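Local coordinates for putative oxidoreductase (Magnetospirillum magnetotacticum, PDB 3C1A), which is of unknown function but probably acts as an NAD(P)-dependent oxidoreductase of the Gfo/Idh/MocA family, with a dinucleotide-binding Rossmann domain, at residues 301-304 against 305-308; 101-105 against 106-110; 178-181 against 182-186. All coordinates share one frame; numbering follows the deposited sequence. Where two conformers were deposited one is given.

Contact 1 of 3, residues 301-304 against 305-308; sequences LELG and LRVV
Glu302 carries its CG anti to the backbone N (chi1 -173°) and then bends at chi2, whereas Arg306, one turn on, sets its CG beside its own backbone N (chi1 -65°); the two torsions bring the carboxylate of one over the aliphatic root of the other on the first turns of the C-terminal alpha-helix 301-314. The meeting is not a salt bridge. Glu302 OE2 touches the methylene Arg306 CG at 3.6 Å but stays 5.4 Å from Arg306 NE, although the carboxylate and guanidinium planes are nearly coplanar. The arginine chain bends at chi3, and its NE forms a salt bridge with Asp187. Opposite charge at this distance may still contribute a mild attraction.

The same carboxylate also rests against a methyl group, with Leu305 CD2 lying 3.7 Å from Glu302 OE2. Beneath the side chains runs the regular i to i+4 ladder of the helix, from Leu305 N to Leu301 O (2.9 Å) through to Val308 N to Gly304 O. Buried side chains continue from here into the neighbouring elements: Leu301 and Leu305 lie against helix 106-119, while Leu303 and Val307 face helix 168-184. Val307 CG2 lies close over the carbonyl oxygen of Leu303, and the leucine's CG is 4.4 Å from that same methyl. Leu303 finally reaches forward to Arg306, laying its methyl CD1 over one face of the guanidinium, 3.6 Å from NH1.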
ATOM      1  N   LEU A 301      -0.593  -6.756   9.097  1.00 14.43           N
ATOM      2  CA  LEU A 301       0.646  -6.293   9.654  1.00 14.50           C
ATOM      3  C   LEU A 301       1.859  -7.164   9.261  1.00 15.86           C
ATOM      4  O   LEU A 301       2.959  -6.632   8.996  1.00 15.77           O
ATOM      5  CB  LEU A 301       0.509  -6.285  11.177  1.00 17.92           C
ATOM      6  CG  LEU A 301       1.732  -5.836  11.963  1.00 16.66           C
ATOM      7  CD1 LEU A 301       2.267  -4.509  11.467  1.00 17.23           C
ATOM      8  CD2 LEU A 301       1.302  -5.774  13.405  1.00 20.53           C
ATOM      9  N   GLU A 302       1.678  -8.481   9.271  1.00 12.89           N
ATOM     10  CA  GLU A 302       2.791  -9.405   8.937  1.00 16.92           C
ATOM     11  C   GLU A 302       3.289  -9.188   7.520  1.00 15.19           C
ATOM     12  O   GLU A 302       4.473  -9.270   7.233  1.00 16.42           O
ATOM     13  CB  GLU A 302       2.367 -10.867   9.084  1.00 17.12           C
ATOM     14  CG  GLU A 302       3.542 -11.842   8.909  1.00 28.41           C
ATOM     15  CD  GLU A 302       4.747 -11.444   9.763  1.00 37.20           C
ATOM     16  OE1 GLU A 302       4.544 -11.109  10.966  1.00 33.61           O
ATOM     17  OE2 GLU A 302       5.882 -11.432   9.218  1.00 35.27           O
ATOM     18  N   LEU A 303       2.382  -8.912   6.617  1.00 12.93           N
ATOM     19  CA  LEU A 303       2.780  -8.577   5.268  1.00 13.65           C
ATOM     20  C   LEU A 303       3.543  -7.263   5.216  1.00 14.93           C
ATOM     21  O   LEU A 303       4.522  -7.183   4.500  1.00 13.94           O
ATOM     22  CB  LEU A 303       1.575  -8.522   4.334  1.00 13.86           C
ATOM     23  CG  LEU A 303       1.845  -8.311   2.838  1.00 18.17           C
ATOM     24  CD1 LEU A 303       2.708  -9.396   2.251  1.00 13.81           C
ATOM     25  CD2 LEU A 303       0.519  -8.216   2.043  1.00 13.52           C
ATOM     26  N   GLY A 304       3.112  -6.254   5.978  1.00 13.11           N
ATOM     27  CA  GLY A 304       3.836  -4.974   6.058  1.00 10.71           C
ATOM     28  C   GLY A 304       5.250  -5.188   6.562  1.00 14.10           C
ATOM     29  O   GLY A 304       6.215  -4.585   6.052  1.00 11.57           O
ATOM     30  N   LEU A 305       5.382  -6.064   7.546  1.00 10.64           N
ATOM     31  CA  LEU A 305       6.715  -6.380   8.068  1.00 12.53           C
ATOM     32  C   LEU A 305       7.606  -7.041   6.986  1.00 10.83           C
ATOM     33  O   LEU A 305       8.798  -6.688   6.822  1.00 14.53           O
ATOM     34  CB  LEU A 305       6.599  -7.230   9.330  1.00 10.97           C
ATOM     35  CG  LEU A 305       7.860  -7.930   9.867  1.00 14.17           C
ATOM     36  CD1 LEU A 305       9.014  -6.972  10.145  1.00 19.95           C
ATOM     37  CD2 LEU A 305       7.479  -8.638  11.122  1.00 22.28           C
ATOM     38  N   ARG A 306       7.039  -7.987   6.263  1.00 12.32           N
ATOM     39  CA  ARG A 306       7.791  -8.725   5.242  1.00 14.13           C
ATOM     40  C   ARG A 306       8.208  -7.783   4.100  1.00 13.22           C
ATOM     41  O   ARG A 306       9.290  -7.940   3.549  1.00 13.73           O
ATOM     42  CB  ARG A 306       6.966  -9.887   4.704  1.00 14.79           C
ATOM     43  CG  ARG A 306       6.675 -10.961   5.736  1.00 15.02           C
ATOM     44  CD  ARG A 306       5.526 -11.866   5.283  1.00 16.86           C
ATOM     45  NE  ARG A 306       5.777 -12.400   3.957  1.00 12.95           N
ATOM     46  CZ  ARG A 306       4.852 -12.763   3.077  1.00 18.44           C
ATOM     47  NH1 ARG A 306       3.571 -12.743   3.402  1.00 17.93           N
ATOM     48  NH2 ARG A 306       5.215 -13.218   1.885  1.00 24.72           N
ATOM     49  N   VAL A 307       7.328  -6.835   3.744  1.00 11.19           N
ATOM     50  CA  VAL A 307       7.635  -5.778   2.734  1.00 10.56           C
ATOM     51  C   VAL A 307       8.814  -4.930   3.205  1.00 10.77           C
ATOM     52  O   VAL A 307       9.688  -4.604   2.393  1.00  8.49           O
ATOM     53  CB  VAL A 307       6.474  -4.830   2.517  1.00  5.21           C
ATOM     54  CG1 VAL A 307       6.898  -3.617   1.701  1.00 10.82           C
ATOM     55  CG2 VAL A 307       5.217  -5.600   1.878  1.00  5.17           C
ATOM     56  N   VAL A 308       8.789  -4.524   4.482  1.00 12.56           N
ATOM     57  CA  VAL A 308       9.902  -3.756   5.076  1.00 13.53           C
ATOM     58  C   VAL A 308      11.215  -4.529   5.028  1.00 16.21           C
ATOM     59  O   VAL A 308      12.312  -3.952   4.793  1.00 12.78           O
ATOM     60  CB  VAL A 308       9.606  -3.293   6.533  1.00 14.90           C
ATOM     61  CG1 VAL A 308      10.889  -2.771   7.252  1.00  9.44           C
ATOM     62  CG2 VAL A 308       8.573  -2.181   6.573  1.00  7.74           C
TER

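Contact 2 of 3, residues 101-105 against 106-110; sequences PLTLD and LAEAE
The carbonyl oxygen of Asp105 is gripped by two donors, one from each side of the junction between loop and helix. Thr103 OG1 donates to Asp105 O over 2.6 Å from above the carbonyl plane, 43° out of it, whereas Ala109 N approaches in that plane at 3.1 Å as the first i to i+4 bond of the helix. Thr103 can do this because its hydroxyl sits between its own backbone N and carbonyl carbon (chi1 67°), which sets it within reach of Asp105 O; its methyl CG2 lies 3.9 Å from Glu108 CB.

The side chain of Asp105 supplies the second tie. Its OD2 accepts from Glu108 N at 3.0 Å, met on the anti side and 22° out of the carboxylate plane. The other oxygen, OD1, takes a hydrogen bond from a water that in turn accepts from Ala107 N, so two amides of the opening turn, Glu108 N directly and Ala107 N through the water, are tied to the carboxylate. Without that group, as with an alanine here, Glu108 N would probably lose its cap and the water its carboxylate partner, and the first turn could fray.

Glu108 reaches back over the loop, its side chain crossing that of Thr103 obliquely and extended beyond CG. Its OE2 stands 4.5 Å from Asp105 OD2, a pairing of like charges that probably costs something, but a second water bridges Glu108 OE1 (2.7 Å) to Leu104 N. On the buried flank Leu102 CD2 packs against Ala109 CB, and helix 301-314 covers this side through Leu301 and Leu305. The whole is an aspartate N-cap, starting helix 106-119 directly after the loop that leaves strand 95-99 of the parallel Rossmann sheet.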
ATOM      1  N   PRO A 101       4.904   2.852   3.582  1.00 13.72           N
ATOM      2  CA  PRO A 101       5.427   1.612   4.116  1.00 13.25           C
ATOM      3  C   PRO A 101       5.219   1.539   5.633  1.00 13.65           C
ATOM      4  O   PRO A 101       5.222   2.567   6.305  1.00 14.53           O
ATOM      5  CB  PRO A 101       6.922   1.682   3.779  1.00 15.46           C
ATOM      6  CG  PRO A 101       7.245   3.056   3.690  1.00 13.11           C
ATOM      7  CD  PRO A 101       5.984   3.753   3.171  1.00 13.77           C
ATOM      8  N   LEU A 102       5.041   0.341   6.159  1.00 11.29           N
ATOM      9  CA  LEU A 102       4.798   0.147   7.571  1.00 11.90           C
ATOM     10  C   LEU A 102       5.756   1.024   8.401  1.00  9.53           C
ATOM     11  O   LEU A 102       5.347   1.770   9.296  1.00  8.76           O
ATOM     12  CB  LEU A 102       5.003  -1.329   7.926  1.00 15.14           C
ATOM     13  CG  LEU A 102       4.994  -1.759   9.406  1.00  8.15           C
ATOM     14  CD1 LEU A 102       3.685  -1.164  10.110  1.00  8.28           C
ATOM     15  CD2 LEU A 102       4.953  -3.222   9.561  1.00  9.53           C
ATOM     16  N   THR A 103       7.043   0.858   8.125  1.00 12.70           N
ATOM     17  CA  THR A 103       8.081   1.671   8.700  1.00 13.91           C
ATOM     18  C   THR A 103       9.169   1.800   7.639  1.00 14.58           C
ATOM     19  O   THR A 103       9.022   1.295   6.525  1.00 17.88           O
ATOM     20  CB  THR A 103       8.699   1.076   9.977  1.00 14.50           C
ATOM     21  OG1 THR A 103       9.418  -0.136   9.667  1.00 14.42           O
ATOM     22  CG2 THR A 103       7.622   0.788  11.034  1.00 13.24           C
ATOM     23  N   LEU A 104      10.239   2.505   7.977  1.00 15.69           N
ATOM     24  CA  LEU A 104      11.419   2.552   7.129  1.00 13.75           C
ATOM     25  C   LEU A 104      12.540   1.802   7.845  1.00 18.29           C
ATOM     26  O   LEU A 104      13.691   2.009   7.526  1.00 16.64           O
ATOM     27  CB  LEU A 104      11.856   3.994   6.839  1.00 13.98           C
ATOM     28  CG  LEU A 104      10.806   4.948   6.263  1.00 11.62           C
ATOM     29  CD1 LEU A 104      11.422   6.343   6.136  1.00 16.13           C
ATOM     30  CD2 LEU A 104      10.243   4.512   4.915  1.00 13.32           C
ATOM     31  N   ASP A 105      12.189   0.935   8.800  1.00 16.88           N
ATOM     32  CA  ASP A 105      13.169   0.321   9.681  1.00 16.62           C
ATOM     33  C   ASP A 105      12.658  -1.035  10.138  1.00 16.71           C
ATOM     34  O   ASP A 105      11.562  -1.115  10.713  1.00 15.38           O
ATOM     35  CB  ASP A 105      13.360   1.207  10.899  1.00 17.56           C
ATOM     36  CG  ASP A 105      14.382   0.655  11.837  1.00 23.04           C
ATOM     37  OD1 ASP A 105      15.570   0.719  11.473  1.00 33.39           O
ATOM     38  OD2 ASP A 105      14.020   0.102  12.895  1.00 19.26           O
ATOM     39  N   LEU A 106      13.451  -2.088   9.951  1.00 16.97           N
ATOM     40  CA  LEU A 106      12.994  -3.449  10.307  1.00 17.10           C
ATOM     41  C   LEU A 106      12.695  -3.617  11.792  1.00 15.23           C
ATOM     42  O   LEU A 106      11.617  -4.090  12.159  1.00 15.71           O
ATOM     43  CB  LEU A 106      13.988  -4.517   9.876  1.00 19.38           C
ATOM     44  CG  LEU A 106      13.541  -5.982  10.003  1.00 20.36           C
ATOM     45  CD1 LEU A 106      12.264  -6.267   9.256  1.00 15.23           C
ATOM     46  CD2 LEU A 106      14.635  -6.860   9.464  1.00 21.91           C
ATOM     47  N   ALA A 107      13.633  -3.203  12.640  1.00 15.88           N
ATOM     48  CA  ALA A 107      13.473  -3.327  14.087  1.00 17.80           C
ATOM     49  C   ALA A 107      12.193  -2.673  14.607  1.00 15.48           C
ATOM     50  O   ALA A 107      11.574  -3.205  15.522  1.00 16.75           O
ATOM     51  CB  ALA A 107      14.706  -2.782  14.819  1.00 17.35           C
ATOM     52  N   GLU A 108      11.803  -1.541  14.022  1.00 16.43           N
ATOM     53  CA  GLU A 108      10.547  -0.839  14.399  1.00 16.08           C
ATOM     54  C   GLU A 108       9.336  -1.669  13.970  1.00 14.39           C
ATOM     55  O   GLU A 108       8.308  -1.772  14.698  1.00 14.37           O
ATOM     56  CB  GLU A 108      10.444   0.538  13.724  1.00 16.94           C
ATOM     57  CG  GLU A 108      11.087   1.654  14.468  1.00 16.61           C
ATOM     58  CD  GLU A 108      11.171   2.981  13.720  1.00 18.72           C
ATOM     59  OE1 GLU A 108      10.475   3.233  12.687  1.00 20.63           O
ATOM     60  OE2 GLU A 108      11.947   3.820  14.229  1.00 24.81           O
ATOM     61  N   ALA A 109       9.453  -2.219  12.762  1.00 15.05           N
ATOM     62  CA  ALA A 109       8.450  -3.118  12.199  1.00 14.00           C
ATOM     63  C   ALA A 109       8.269  -4.275  13.155  1.00 14.51           C
ATOM     64  O   ALA A 109       7.164  -4.614  13.520  1.00 15.19           O
ATOM     65  CB  ALA A 109       8.925  -3.631  10.894  1.00 10.72           C
ATOM     66  N   GLU A 110       9.374  -4.883  13.573  1.00 15.18           N
ATOM     67  CA  GLU A 110       9.312  -6.028  14.491  1.00 14.27           C
ATOM     68  C   GLU A 110       8.733  -5.645  15.854  1.00 13.00           C
ATOM     69  O   GLU A 110       8.057  -6.461  16.479  1.00 14.26           O
ATOM     70  CB  GLU A 110      10.703  -6.647  14.625  1.00 17.11           C
ATOM     71  CG  GLU A 110      11.111  -7.287  13.318  1.00 22.10           C
ATOM     72  CD  GLU A 110      12.543  -7.725  13.266  1.00 32.95           C
ATOM     73  OE1 GLU A 110      13.422  -7.001  13.792  1.00 45.45           O
ATOM     74  OE2 GLU A 110      12.790  -8.786  12.651  1.00 40.55           O
TER
HETATM   75  O   HOH W   1      10.947   4.180  10.210  1.00 10.75           O
HETATM   76  O   HOH W   2      16.403  -2.254  11.884  1.00 25.71           O

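Contact 3 of 3, residues 178-181 against 182-186; sequences SMVL and DLMGR
Four successive i to i+4 backbone bonds, from Asp182 N to Ser178 O through to Gly185 N to Leu181 O (3.0 Å), carry the last turns of an alpha-helix to its C-terminal end, where Gly185 leaves helical geometry with a positive phi of 75°.

Along one flank Val180 and Met184, a selenomethionine, sit a turn apart, with Val180 CG1 4.2 Å from Met184 CG. The CG of Met184 stands beside its backbone N (chi1 -62°), which also brings it to 3.4 Å from Val180 O; the chain then bends at chi2 and chi3. Leu181 points from another flank, and its methyl CD2 meets Arg186 O at 3.7 Å, bridging the turn from the helix to the residue beyond Gly185. Asp182 lays its CB over Ser178 O at 3.2 Å, while its carboxylate is engaged outside this turn: OD2 pairs with Lys139 and also accepts from Trp135. Arg186 has a charged mate of its own in Asp189.

These residues close helix 168-184 of the C-terminal domain, which lies between a sheet and a helix. Val180 and Met184 pack on strands 204-215 and 218-225 of the mixed sheet, whereas Ser178 and Leu181 turn to helix 301-314, touching Val307 there.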
ATOM      1  N   SER A 178       4.455  -5.310  -1.972  1.00 12.25           N
ATOM      2  CA  SER A 178       3.254  -5.894  -1.360  1.00 11.97           C
ATOM      3  C   SER A 178       2.491  -6.775  -2.348  1.00 12.12           C
ATOM      4  O   SER A 178       1.990  -7.849  -1.987  1.00  9.34           O
ATOM      5  CB  SER A 178       2.319  -4.801  -0.797  1.00 11.95           C
ATOM      6  OG  SER A 178       1.890  -3.885  -1.780  1.00 14.34           O
HETATM    7  N   MSE A 179       2.411  -6.311  -3.587  0.50 10.77           N
HETATM    8  CA  MSE A 179       1.693  -7.014  -4.642  0.50 10.05           C
HETATM    9  C   MSE A 179       2.411  -8.333  -4.987  0.50  8.50           C
HETATM   10  O   MSE A 179       1.785  -9.403  -5.022  0.50  9.22           O
HETATM   11  CB  MSE A 179       1.549  -6.088  -5.847  0.50  8.97           C
HETATM   12  CG  MSE A 179       0.854  -6.687  -7.031  0.50 13.30           C
HETATM   13 SE   MSE A 179       2.058  -7.652  -8.223  0.37  2.00          SE
HETATM   14  CE  MSE A 179       2.979  -6.172  -8.953  0.50  2.00           C
ATOM     15  N   VAL A 180       3.729  -8.272  -5.160  1.00 10.98           N
ATOM     16  CA  VAL A 180       4.517  -9.463  -5.480  1.00  9.57           C
ATOM     17  C   VAL A 180       4.470 -10.532  -4.368  1.00 11.37           C
ATOM     18  O   VAL A 180       4.146 -11.687  -4.635  1.00 11.78           O
ATOM     19  CB  VAL A 180       5.943  -9.092  -5.879  1.00 11.84           C
ATOM     20  CG1 VAL A 180       6.748 -10.329  -6.179  1.00 12.89           C
ATOM     21  CG2 VAL A 180       5.940  -8.202  -7.160  1.00 10.76           C
ATOM     22  N   LEU A 181       4.725 -10.136  -3.126  1.00 10.62           N
ATOM     23  CA  LEU A 181       4.573 -11.038  -1.973  1.00 10.80           C
ATOM     24  C   LEU A 181       3.157 -11.594  -1.805  1.00 11.08           C
ATOM     25  O   LEU A 181       2.992 -12.784  -1.476  1.00 14.87           O
ATOM     26  CB  LEU A 181       5.036 -10.386  -0.682  1.00 11.80           C
ATOM     27  CG  LEU A 181       6.460  -9.816  -0.550  1.00 16.51           C
ATOM     28  CD1 LEU A 181       6.742  -9.261   0.879  1.00 14.36           C
ATOM     29  CD2 LEU A 181       7.534 -10.813  -0.921  1.00 18.66           C
ATOM     30  N   ASP A 182       2.146 -10.779  -2.046  1.00 12.33           N
ATOM     31  CA  ASP A 182       0.751 -11.243  -2.005  1.00 11.99           C
ATOM     32  C   ASP A 182       0.449 -12.299  -3.085  1.00 12.08           C
ATOM     33  O   ASP A 182      -0.138 -13.353  -2.796  1.00 11.71           O
ATOM     34  CB  ASP A 182      -0.233 -10.099  -2.123  1.00 10.97           C
ATOM     35  CG  ASP A 182      -1.658 -10.568  -1.965  1.00 15.65           C
ATOM     36  OD1 ASP A 182      -1.982 -11.159  -0.902  1.00 13.89           O
ATOM     37  OD2 ASP A 182      -2.444 -10.344  -2.905  1.00 20.00           O
ATOM     38  N   LEU A 183       0.907 -12.043  -4.302  1.00 14.77           N
ATOM     39  CA  LEU A 183       0.853 -13.020  -5.407  1.00 15.40           C
ATOM     40  C   LEU A 183       1.576 -14.316  -5.126  1.00 14.58           C
ATOM     41  O   LEU A 183       1.028 -15.385  -5.387  1.00 17.00           O
ATOM     42  CB  LEU A 183       1.445 -12.409  -6.683  1.00 14.56           C
ATOM     43  CG  LEU A 183       1.480 -13.226  -7.993  1.00 14.79           C
ATOM     44  CD1 LEU A 183       0.062 -13.622  -8.383  1.00 15.44           C
ATOM     45  CD2 LEU A 183       2.183 -12.499  -9.177  1.00 10.76           C
HETATM   46  N   MSE A 184       2.817 -14.242  -4.659  1.00 15.20           N
HETATM   47  CA  MSE A 184       3.689 -15.428  -4.591  1.00 14.96           C
HETATM   48  C   MSE A 184       3.458 -16.267  -3.344  1.00 17.41           C
HETATM   49  O   MSE A 184       3.801 -17.419  -3.342  1.00 15.86           O
HETATM   50  CB  MSE A 184       5.166 -15.067  -4.675  1.00 14.70           C
HETATM   51  CG  MSE A 184       5.608 -14.398  -5.960  1.00 11.98           C
HETATM   52 SE   MSE A 184       5.142 -15.344  -7.599  0.75 13.56          SE
HETATM   53  CE  MSE A 184       6.704 -16.527  -7.680  1.00 17.82           C
ATOM     54  N   GLY A 185       2.914 -15.688  -2.279  1.00 16.95           N
ATOM     55  CA  GLY A 185       2.587 -16.440  -1.065  1.00 17.11           C
ATOM     56  C   GLY A 185       3.767 -16.809  -0.194  1.00 18.26           C
ATOM     57  O   GLY A 185       3.645 -17.638   0.698  1.00 20.29           O
ATOM     58  N   ARG A 186       4.905 -16.190  -0.447  1.00 16.20           N
ATOM     59  CA  ARG A 186       6.134 -16.535   0.236  1.00 17.37           C
ATOM     60  C   ARG A 186       7.109 -15.411   0.068  1.00 14.36           C
ATOM     61  O   ARG A 186       6.876 -14.487  -0.710  1.00 14.20           O
ATOM     62  CB  ARG A 186       6.744 -17.815  -0.353  1.00 17.11           C
ATOM     63  CG  ARG A 186       6.838 -17.801  -1.862  1.00 19.66           C
ATOM     64  CD  ARG A 186       7.788 -18.860  -2.434  1.00 25.78           C
ATOM     65  NE  ARG A 186       9.160 -18.470  -2.166  1.00 32.79           N
ATOM     66  CZ  ARG A 186      10.247 -18.961  -2.739  1.00 35.86           C
ATOM     67  NH1 ARG A 186      10.195 -19.922  -3.666  1.00 33.16           N
ATOM     68  NH2 ARG A 186      11.415 -18.466  -2.370  1.00 34.30           N
TER

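How the contacts relate
Along the chain the order is contact 2, contact 3, contact 1, yet in space contact 1 stands between the others and touches both. Its centre is about 8 Å from that of contact 2 and about 11 Å from that of contact 3, while contacts 2 and 3 approach no nearer than about 9 Å between nearest atoms. Helix 301-314 thus packs through Leu305 CD1 on Ala109 CB (3.4 Å) at the start of helix 106-119, in the Rossmann part of the chain, and through Val307 on the end of helix 168-184, in the C-terminal, mixed-sheet part. The last helix of the chain thereby joins the nucleotide-binding-type domain to the mixed-sheet domain.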